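Local coordinates for protein exopolygalacturonate lyase (Vibrio vulnificus, PDB 5A29) that probably cleaves pectate by beta-elimination, acting exolytically, as a manganese-binding family 2 polysaccharide lyase, at residues A[66-71]-A[78-83]; A[186-191]-A[205-210]; A[358-363]-A[421-426]. All coordinates share one frame; numbering follows the deposited sequence. Where two conformers were deposited one is given.

Contact 1. Residues A[66-71]-A[78-83]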
loop_
_atom_site.group_PDB
_atom_site.type_symbol
_atom_site.label_atom_id
_atom_site.label_comp_id
_atom_site.label_asym_id
_atom_site.label_seq_id
_atom_site.Cartn_x
_atom_site.Cartn_y
_atom_site.Cartn_z
ATOM N N ARG A 66 -19.452 20.827 -1.379
ATOM C CA ARG A 66 -18.174 21.371 -0.911
ATOM C C ARG A 66 -17.873 21.196 0.567
ATOM O O ARG A 66 -17.082 21.941 1.127
ATOM C CB ARG A 66 -17.919 22.825 -1.343
ATOM C CG ARG A 66 -18.446 23.131 -2.743
ATOM C CD ARG A 66 -17.883 22.184 -3.807
ATOM N NE ARG A 66 -16.492 22.517 -4.095
ATOM C CZ ARG A 66 -15.781 22.010 -5.097
ATOM N NH1 ARG A 66 -16.335 21.148 -5.951
ATOM N NH2 ARG A 66 -14.513 22.386 -5.241
ATOM N N LYS A 67 -18.512 20.208 1.188
ATOM C CA LYS A 67 -18.406 19.975 2.637
ATOM C C LYS A 67 -17.588 18.689 2.857
ATOM O O LYS A 67 -17.753 17.757 2.054
ATOM C CB LYS A 67 -19.790 19.707 3.231
ATOM C CG LYS A 67 -20.787 20.852 3.030
ATOM C CD LYS A 67 -20.125 22.166 3.416
ATOM C CE LYS A 67 -20.308 22.447 4.892
ATOM N NZ LYS A 67 -21.766 22.614 5.144
ATOM N N PRO A 68 -16.881 18.611 3.982
ATOM C CA PRO A 68 -16.193 17.346 4.386
ATOM C C PRO A 68 -17.130 16.172 4.576
ATOM O O PRO A 68 -18.300 16.349 5.031
ATOM C CB PRO A 68 -15.537 17.716 5.710
ATOM C CG PRO A 68 -15.355 19.201 5.669
ATOM C CD PRO A 68 -16.580 19.710 4.930
ATOM N N VAL A 69 -16.655 14.981 4.214
ATOM C CA VAL A 69 -17.510 13.803 4.187
ATOM C C VAL A 69 -17.738 13.304 5.623
ATOM O O VAL A 69 -17.021 13.708 6.548
ATOM C CB VAL A 69 -16.950 12.686 3.308
ATOM C CG1 VAL A 69 -16.935 13.081 1.827
ATOM C CG2 VAL A 69 -15.557 12.266 3.837
ATOM N N GLU A 70 -18.775 12.468 5.791
ATOM C CA GLU A 70 -19.224 12.048 7.112
ATOM C C GLU A 70 -19.333 10.535 7.240
ATOM O O GLU A 70 -19.830 9.872 6.354
ATOM C CB GLU A 70 -20.651 12.635 7.362
ATOM C CG GLU A 70 -20.619 14.130 7.536
ATOM C CD GLU A 70 -22.019 14.729 7.701
ATOM O OE1 GLU A 70 -23.028 14.084 7.337
ATOM O OE2 GLU A 70 -22.089 15.843 8.220
ATOM N N TRP A 71 -18.913 10.002 8.384
ATOM C CA TRP A 71 -19.332 8.618 8.733
ATOM C C TRP A 71 -20.765 8.705 9.264
ATOM O O TRP A 71 -21.041 9.596 10.082
ATOM C CB TRP A 71 -18.433 8.049 9.866
ATOM C CG TRP A 71 -18.635 6.556 10.023
ATOM C CD1 TRP A 71 -19.464 5.936 10.897
ATOM C CD2 TRP A 71 -18.020 5.513 9.225
ATOM N NE1 TRP A 71 -19.430 4.555 10.691
ATOM C CE2 TRP A 71 -18.535 4.274 9.688
ATOM C CE3 TRP A 71 -17.075 5.515 8.172
ATOM C CZ2 TRP A 71 -18.147 3.052 9.154
ATOM C CZ3 TRP A 71 -16.671 4.280 7.632
ATOM C CH2 TRP A 71 -17.193 3.066 8.139
ATOM N N THR A 78 -24.027 11.350 12.741
ATOM C CA THR A 78 -22.991 11.548 11.698
ATOM C C THR A 78 -21.771 12.176 12.341
ATOM O O THR A 78 -21.889 12.949 13.313
ATOM C CB THR A 78 -23.441 12.426 10.527
ATOM O OG1 THR A 78 -23.794 13.713 11.023
ATOM C CG2 THR A 78 -24.606 11.796 9.765
ATOM N N ALA A 79 -20.588 11.746 11.885
ATOM C CA ALA A 79 -19.357 12.361 12.355
ATOM C C ALA A 79 -18.469 12.676 11.144
ATOM O O ALA A 79 -18.182 11.809 10.326
ATOM C CB ALA A 79 -18.622 11.480 13.364
ATOM N N THR A 80 -18.058 13.924 11.064
ATOM C CA THR A 80 -17.173 14.353 9.994
ATOM C C THR A 80 -15.796 13.722 10.212
ATOM O O THR A 80 -15.217 13.880 11.287
ATOM C CB THR A 80 -17.045 15.895 10.019
ATOM O OG1 THR A 80 -18.366 16.431 9.810
ATOM C CG2 THR A 80 -16.182 16.348 8.850
ATOM N N ILE A 81 -15.242 13.113 9.159
ATOM C CA ILE A 81 -14.023 12.244 9.319
ATOM C C ILE A 81 -12.747 13.041 9.176
ATOM O O ILE A 81 -12.544 13.718 8.154
ATOM C CB ILE A 81 -14.022 11.115 8.258
ATOM C CG1 ILE A 81 -15.270 10.274 8.434
ATOM C CG2 ILE A 81 -12.716 10.265 8.387
ATOM C CD1 ILE A 81 -15.689 9.489 7.224
ATOM N N SER A 82 -11.887 13.010 10.191
ATOM C CA SER A 82 -10.469 13.343 10.010
ATOM C C SER A 82 -9.565 12.127 10.431
ATOM O O SER A 82 -9.348 11.878 11.626
ATOM C CB SER A 82 -10.134 14.546 10.862
ATOM O OG SER A 82 -8.784 14.958 10.721
ATOM N N ASN A 83 -8.979 11.437 9.454
ATOM C CA ASN A 83 -8.159 10.229 9.741
ATOM C C ASN A 83 -6.799 10.473 9.128
ATOM O O ASN A 83 -6.644 10.364 7.928
ATOM C CB ASN A 83 -8.863 9.009 9.129
ATOM C CG ASN A 83 -8.237 7.686 9.597
ATOM O OD1 ASN A 83 -7.057 7.636 9.889
ATOM N ND2 ASN A 83 -9.013 6.647 9.641
HETATM O O HOH W 1 -19.335 17.969 6.876
HETATM O O HOH W 2 -14.064 14.372 6.132
HETATM O O HOH W 3 -21.458 15.302 10.651
#
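The indole of W71 meets I81 at its edge: methyl CD1 lies near the ring plane, 4.1 Å from W71 CB, while F553 and Y73 pack edge-to-face with the ring and NE1 donates a hydrogen bond to E552 O. With CG anti to the backbone N (chi1 -167°), the indole leads away from 78-83, leaving its root beside I81 and its far end to these neighbours. V69 CG2 touches the same I81 methyl more loosely.

The carboxylate of E70 reaches across T78 at the end of an extended chain, OE1 lying 3.6 Å from T78 CB. T80 turns its hydroxyl to D139 and its methyl CG2 to P68, where CB approaches to a tight 3.5 Å.

Between the backbones, W71 and A79 form the hydrogen-bonded pair, with W71 N to A79 O and A79 N to W71 O both 2.8 Å; E70 and T80 form the next, non-hydrogen-bonded pair. I81 N reaches V69 O at 3.2 Å, and a water bridges V69 O to I81 O as the paths diverge.

This is the beta hairpin of strands 70-72 and 78-82, at one margin of a four-stranded antiparallel sheet. Strand 135-137 runs along the other side of 78-82; its F135 touches W71 and I81, and N137 touches A79.

Contact 2. Residues A[186-191]-A[205-210]. With EDO (1,2-ethanediol), chain N.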
loop_
_atom_site.group_PDB
_atom_site.type_symbol
_atom_site.label_atom_id
_atom_site.label_comp_id
_atom_site.label_asym_id
_atom_site.label_seq_id
_atom_site.Cartn_x
_atom_site.Cartn_y
_atom_site.Cartn_z
ATOM N N GLU A 186 2.402 -10.319 18.698
ATOM C CA GLU A 186 1.778 -11.067 19.757
ATOM C C GLU A 186 2.797 -12.037 20.374
ATOM O O GLU A 186 2.620 -12.447 21.511
ATOM C CB GLU A 186 0.647 -11.912 19.222
ATOM C CG GLU A 186 -0.533 -11.061 18.776
ATOM C CD GLU A 186 -1.763 -11.867 18.441
ATOM O OE1 GLU A 186 -1.701 -13.109 18.469
ATOM O OE2 GLU A 186 -2.802 -11.237 18.153
ATOM N N ASP A 187 3.790 -12.461 19.607
ATOM C CA ASP A 187 4.638 -13.585 20.058
ATOM C C ASP A 187 5.978 -13.323 19.461
ATOM O O ASP A 187 6.110 -13.298 18.263
ATOM C CB ASP A 187 4.048 -14.877 19.460
ATOM C CG ASP A 187 4.784 -16.158 19.874
ATOM O OD1 ASP A 187 6.028 -16.207 19.993
ATOM O OD2 ASP A 187 4.094 -17.198 19.936
ATOM N N TRP A 188 6.979 -13.104 20.304
ATOM C CA TRP A 188 8.327 -12.806 19.797
ATOM C C TRP A 188 9.158 -13.966 19.278
ATOM O O TRP A 188 10.338 -13.786 18.951
ATOM C CB TRP A 188 9.100 -12.033 20.871
ATOM C CG TRP A 188 8.437 -10.721 21.085
ATOM C CD1 TRP A 188 7.442 -10.409 21.977
ATOM C CD2 TRP A 188 8.706 -9.535 20.339
ATOM N NE1 TRP A 188 7.062 -9.068 21.810
ATOM C CE2 TRP A 188 7.842 -8.517 20.828
ATOM C CE3 TRP A 188 9.612 -9.228 19.319
ATOM C CZ2 TRP A 188 7.863 -7.200 20.336
ATOM C CZ3 TRP A 188 9.610 -7.932 18.792
ATOM C CH2 TRP A 188 8.719 -6.919 19.318
ATOM N N GLN A 189 8.573 -15.159 19.223
ATOM C CA GLN A 189 9.263 -16.249 18.521
ATOM C C GLN A 189 8.528 -16.649 17.246
ATOM O O GLN A 189 9.171 -16.968 16.256
ATOM C CB GLN A 189 9.581 -17.470 19.441
ATOM C CG GLN A 189 9.867 -18.817 18.747
ATOM C CD GLN A 189 11.244 -18.973 18.064
ATOM O OE1 GLN A 189 12.085 -19.780 18.529
ATOM N NE2 GLN A 189 11.443 -18.312 16.892
ATOM N N SER A 190 7.203 -16.598 17.229
ATOM C CA SER A 190 6.507 -16.996 15.989
ATOM C C SER A 190 6.275 -15.790 15.079
ATOM O O SER A 190 5.928 -15.969 13.899
ATOM C CB SER A 190 5.154 -17.596 16.378
ATOM O OG SER A 190 4.357 -16.597 16.946
ATOM N N LEU A 191 6.355 -14.593 15.674
ATOM C CA LEU A 191 6.081 -13.297 14.973
ATOM C C LEU A 191 4.667 -13.260 14.417
ATOM O O LEU A 191 4.390 -12.585 13.408
ATOM C CB LEU A 191 7.167 -12.997 13.905
ATOM C CG LEU A 191 8.393 -12.214 14.409
ATOM C CD1 LEU A 191 8.002 -10.825 14.866
ATOM C CD2 LEU A 191 9.012 -12.944 15.616
ATOM N N ASP A 205 10.108 1.244 25.819
ATOM C CA ASP A 205 11.183 1.900 25.119
ATOM C C ASP A 205 12.232 0.906 24.640
ATOM O O ASP A 205 13.010 1.208 23.737
ATOM C CB ASP A 205 11.826 3.026 25.964
ATOM C CG ASP A 205 12.456 4.089 25.114
ATOM O OD1 ASP A 205 11.762 4.688 24.235
ATOM O OD2 ASP A 205 13.678 4.262 25.232
ATOM N N LYS A 206 12.255 -0.280 25.241
ATOM C CA LYS A 206 13.334 -1.229 24.916
ATOM C C LYS A 206 12.833 -2.412 24.100
ATOM O O LYS A 206 13.541 -3.429 23.990
ATOM C CB LYS A 206 13.981 -1.735 26.210
ATOM C CG LYS A 206 14.474 -0.534 27.040
ATOM C CD LYS A 206 15.202 -0.937 28.323
ATOM C CE LYS A 206 16.689 -1.077 28.094
ATOM N NZ LYS A 206 17.026 -2.459 27.608
ATOM N N VAL A 207 11.638 -2.246 23.500
ATOM C CA VAL A 207 11.061 -3.246 22.572
ATOM C C VAL A 207 12.078 -3.881 21.609
ATOM O O VAL A 207 12.094 -5.113 21.482
ATOM C CB VAL A 207 9.770 -2.730 21.874
ATOM C CG1 VAL A 207 10.096 -1.544 20.918
ATOM C CG2 VAL A 207 8.985 -3.871 21.201
ATOM N N PHE A 208 12.945 -3.123 20.936
ATOM C CA PHE A 208 13.809 -3.728 19.902
ATOM C C PHE A 208 15.097 -4.344 20.507
ATOM O O PHE A 208 15.951 -4.884 19.792
ATOM C CB PHE A 208 14.168 -2.723 18.833
ATOM C CG PHE A 208 12.992 -2.344 17.960
ATOM C CD1 PHE A 208 12.430 -3.298 17.094
ATOM C CD2 PHE A 208 12.472 -1.038 17.981
ATOM C CE1 PHE A 208 11.374 -2.940 16.233
ATOM C CE2 PHE A 208 11.365 -0.689 17.162
ATOM C CZ PHE A 208 10.824 -1.665 16.298
ATOM N N HIS A 209 15.255 -4.176 21.818
ATOM C CA HIS A 209 16.416 -4.787 22.513
ATOM C C HIS A 209 16.260 -6.323 22.758
ATOM O O HIS A 209 17.261 -7.017 23.051
ATOM C CB HIS A 209 16.675 -4.086 23.867
ATOM C CG HIS A 209 16.956 -2.608 23.759
ATOM N ND1 HIS A 209 17.644 -1.911 24.736
ATOM C CD2 HIS A 209 16.596 -1.684 22.829
ATOM C CE1 HIS A 209 17.692 -0.629 24.416
ATOM N NE2 HIS A 209 17.063 -0.463 23.263
ATOM N N ARG A 210 15.049 -6.873 22.663
ATOM C CA ARG A 210 14.923 -8.368 22.590
ATOM C C ARG A 210 15.856 -9.014 21.574
ATOM O O ARG A 210 16.061 -8.504 20.450
ATOM C CB ARG A 210 13.488 -8.854 22.354
ATOM C CG ARG A 210 12.463 -8.075 23.140
ATOM C CD ARG A 210 11.053 -8.330 22.608
ATOM N NE ARG A 210 10.006 -7.815 23.532
ATOM C CZ ARG A 210 9.442 -8.597 24.459
ATOM N NH1 ARG A 210 9.838 -9.862 24.585
ATOM N NH2 ARG A 210 8.505 -8.135 25.279
HETATM C C1 EDO N . 18.132 -7.349 18.699
HETATM O O1 EDO N . 18.288 -6.346 19.698
HETATM C C2 EDO N . 19.522 -7.779 18.247
HETATM O O2 EDO N . 20.167 -6.625 17.755
#
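D187 OD1 is gripped by two backbone amides of its own loop, while the next residue, W188, carries its ring across to R210. Q189 N donates to OD1 at 2.9 Å, on the anti side and near the carboxylate plane; S190 N donates at 3.0 Å from well above that plane. The two bonds fold the chain that follows W188 back onto D187.

The guanidinium of R210 lies flat on one face of the indole, their planes only 2° apart and their centres 3.8 Å apart. CZ stands over the five-membered ring in a cation-pi contact, while CD sits over the six-membered ring, 3.6 Å from its centroid, as a CH-pi partner. An extended chain from CG to NE, followed by a turn at chi4 (-94°), lays both methylene and guanidinium on the same ring face. The pi face probably stabilises the positive charge electrostatically.

V207 supplies a smaller apolar contact. Its CG2, placed anti to the backbone N, meets the six-membered ring obliquely, 3.6 Å from W188 CH2.

W181 of helix 170-184 also touches W188, and W262 of helix 259-272 meets its ring edge-to-face; W262 NE1 donates to R210 O. An ethanediol, probably from the crystallisation liquor, donates to F208 O. The arrangement packs W188, inside an Asx turn headed by D187, against V207 of the short 3-10 segment 207-209 and, by a cation-pi stack, against R210 just after it, drawing together two parts of the long connection between helix 170-184 and strand 227-228.

Contact 3. Residues A[358-363]-A[421-426]. With EDO (1,2-ethanediol), chain F.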
loop_
_atom_site.group_PDB
_atom_site.type_symbol
_atom_site.label_atom_id
_atom_site.label_comp_id
_atom_site.label_asym_id
_atom_site.label_seq_id
_atom_site.Cartn_x
_atom_site.Cartn_y
_atom_site.Cartn_z
ATOM N N GLN A 358 17.532 -10.185 -3.397
ATOM C CA GLN A 358 16.385 -11.011 -3.022
ATOM C C GLN A 358 15.055 -10.541 -3.608
ATOM O O GLN A 358 14.249 -11.366 -4.042
ATOM C CB GLN A 358 16.320 -11.126 -1.544
ATOM C CG GLN A 358 17.572 -11.890 -1.122
ATOM C CD GLN A 358 17.474 -12.334 0.297
ATOM O OE1 GLN A 358 17.524 -11.519 1.212
ATOM N NE2 GLN A 358 17.241 -13.625 0.487
ATOM N N VAL A 359 14.884 -9.225 -3.725
ATOM C CA VAL A 359 13.679 -8.706 -4.405
ATOM C C VAL A 359 13.684 -9.092 -5.842
ATOM O O VAL A 359 12.645 -9.504 -6.346
ATOM C CB VAL A 359 13.539 -7.154 -4.462
ATOM C CG1 VAL A 359 12.109 -6.837 -4.974
ATOM C CG2 VAL A 359 13.718 -6.548 -3.135
ATOM N N VAL A 360 14.798 -8.872 -6.555
ATOM C CA VAL A 360 14.871 -9.150 -7.947
ATOM C C VAL A 360 14.592 -10.628 -8.206
ATOM O O VAL A 360 13.878 -11.009 -9.169
ATOM C CB VAL A 360 16.237 -8.749 -8.514
ATOM C CG1 VAL A 360 16.491 -9.339 -9.908
ATOM C CG2 VAL A 360 16.394 -7.242 -8.415
ATOM N N ASP A 361 15.193 -11.469 -7.367
ATOM C CA ASP A 361 14.993 -12.922 -7.526
ATOM C C ASP A 361 13.539 -13.328 -7.330
ATOM O O ASP A 361 12.999 -14.123 -8.134
ATOM C CB ASP A 361 15.915 -13.666 -6.562
ATOM C CG ASP A 361 17.340 -13.842 -7.174
ATOM O OD1 ASP A 361 17.556 -13.411 -8.354
ATOM O OD2 ASP A 361 18.259 -14.357 -6.487
ATOM N N ALA A 362 12.888 -12.690 -6.360
ATOM C CA ALA A 362 11.494 -12.972 -6.103
ATOM C C ALA A 362 10.624 -12.569 -7.306
ATOM O O ALA A 362 9.696 -13.331 -7.679
ATOM C CB ALA A 362 11.022 -12.255 -4.821
ATOM N N LEU A 363 10.860 -11.355 -7.864
ATOM C CA LEU A 363 10.042 -10.876 -9.024
ATOM C C LEU A 363 10.284 -11.818 -10.176
ATOM O O LEU A 363 9.352 -12.288 -10.822
ATOM C CB LEU A 363 10.476 -9.429 -9.465
ATOM C CG LEU A 363 10.090 -8.394 -8.407
ATOM C CD1 LEU A 363 10.744 -7.078 -8.827
ATOM C CD2 LEU A 363 8.545 -8.208 -8.314
ATOM N N LEU A 421 10.674 -1.818 -13.079
ATOM C CA LEU A 421 11.533 -0.688 -13.503
ATOM C C LEU A 421 12.419 -0.220 -12.368
ATOM O O LEU A 421 13.633 0.043 -12.618
ATOM C CB LEU A 421 10.689 0.519 -14.004
ATOM C CG LEU A 421 9.930 0.194 -15.319
ATOM C CD1 LEU A 421 9.010 1.387 -15.745
ATOM C CD2 LEU A 421 10.888 -0.232 -16.460
ATOM N N ARG A 422 11.903 -0.127 -11.147
ATOM C CA ARG A 422 12.792 0.281 -10.060
ATOM C C ARG A 422 13.897 -0.729 -9.789
ATOM O O ARG A 422 15.032 -0.349 -9.499
ATOM C CB ARG A 422 12.061 0.585 -8.775
ATOM C CG ARG A 422 11.248 1.884 -8.943
ATOM C CD ARG A 422 10.571 2.279 -7.649
ATOM N NE ARG A 422 9.845 3.560 -7.857
ATOM C CZ ARG A 422 9.071 4.095 -6.930
ATOM N NH1 ARG A 422 8.955 3.474 -5.751
ATOM N NH2 ARG A 422 8.421 5.244 -7.180
ATOM N N ALA A 423 13.544 -2.010 -9.946
ATOM C CA ALA A 423 14.506 -3.081 -9.718
ATOM C C ALA A 423 15.567 -2.942 -10.820
ATOM O O ALA A 423 16.762 -3.119 -10.549
ATOM C CB ALA A 423 13.784 -4.454 -9.836
ATOM N N TYR A 424 15.160 -2.807 -12.079
ATOM C CA TYR A 424 16.114 -2.640 -13.204
ATOM C C TYR A 424 17.063 -1.466 -12.957
ATOM O O TYR A 424 18.299 -1.562 -13.212
ATOM C CB TYR A 424 15.400 -2.475 -14.560
ATOM C CG TYR A 424 16.399 -2.485 -15.684
ATOM C CD1 TYR A 424 17.059 -1.278 -16.089
ATOM C CD2 TYR A 424 16.768 -3.680 -16.311
ATOM C CE1 TYR A 424 18.022 -1.312 -17.121
ATOM C CE2 TYR A 424 17.759 -3.721 -17.318
ATOM C CZ TYR A 424 18.377 -2.528 -17.704
ATOM O OH TYR A 424 19.328 -2.544 -18.679
ATOM N N ARG A 425 16.508 -0.351 -12.496
ATOM C CA ARG A 425 17.355 0.823 -12.237
ATOM C C ARG A 425 18.417 0.506 -11.144
ATOM O O ARG A 425 19.520 1.060 -11.174
ATOM C CB ARG A 425 16.511 2.020 -11.775
ATOM C CG ARG A 425 17.362 3.280 -11.545
ATOM C CD ARG A 425 16.573 4.566 -11.294
ATOM N NE ARG A 425 15.573 4.382 -10.260
ATOM C CZ ARG A 425 15.824 4.526 -8.949
ATOM N NH1 ARG A 425 17.067 4.822 -8.547
ATOM N NH2 ARG A 425 14.858 4.345 -8.031
ATOM N N LEU A 426 18.115 -0.390 -10.211
ATOM C CA LEU A 426 19.119 -0.821 -9.226
ATOM C C LEU A 426 20.073 -1.921 -9.712
ATOM O O LEU A 426 21.209 -2.017 -9.194
ATOM C CB LEU A 426 18.449 -1.252 -7.910
ATOM C CG LEU A 426 17.547 -0.239 -7.196
ATOM C CD1 LEU A 426 17.075 -0.912 -5.900
ATOM C CD2 LEU A 426 18.298 1.087 -6.929
HETATM C C1 EDO F . 8.964 7.713 -10.359
HETATM O O1 EDO F . 8.852 6.393 -9.843
HETATM C C2 EDO F . 9.889 8.499 -9.429
HETATM O O2 EDO F . 11.217 7.985 -9.602
#
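Two alpha-helices, 353-370 and 417-426, meet in a small apolar helix-helix contact, with V360 and L363 facing A423. V360 and L363 lie three positions apart on the first helix and present neighbouring side chains to one methyl group. V360 CG2 comes within 4.1 Å of A423 CB; its torsion sets this branch anti to the carbonyl carbon, with CG1 anti to the backbone N (chi1 166°). L363 approaches the alanine through CD1, also at 4.1 Å from A423 CB. These are ordinary van der Waals distances.

The short side chain of A423 lets the backbones come near, with V360 CA and A423 CA 6.3 Å apart. All three touching residues are buried. L363 N to V359 O and R425 N to L421 O are main-chain bonds of the two helices.

Further packing surrounds the pair. L363 also rests on V336 of helix 331-349, and A423 on L432 of helix 430-442. On helix 353-370, V359 and A362 touch a bound meso-tartrate, so this helix contributes to the wall of that ligand pocket as well as to the contact with A423.

The neighbouring R422 points elsewhere: its NE forms a salt bridge with E475 OE2, which also bonds to an ethanediol, probably from the crystallisation liquor. R422 NH2 donates to that molecule's O1 at 2.9 Å, almost straight at 173° and at the edge of the guanidinium, in its plane.

The three contacts follow one another along the chain and are separate in space: nearest atoms are about 21 Å apart between contacts 1 and 2, 22 Å between contacts 1 and 3, and 16 Å between contacts 2 and 3. Contacts 1 and 3 lie on opposite sides of the chain's centre. From contact 1 the W71 side chain is about 11 Å from the manganese ion held by H133, E154 and H196. Segment 358-363 of contact 3 supplies V359 and A362 to a tartrate pocket, and the L363 side chain is about 6 Å from that ligand. Contact 2 lies away from the metal and tartrate sites and joins two parts of a long loop.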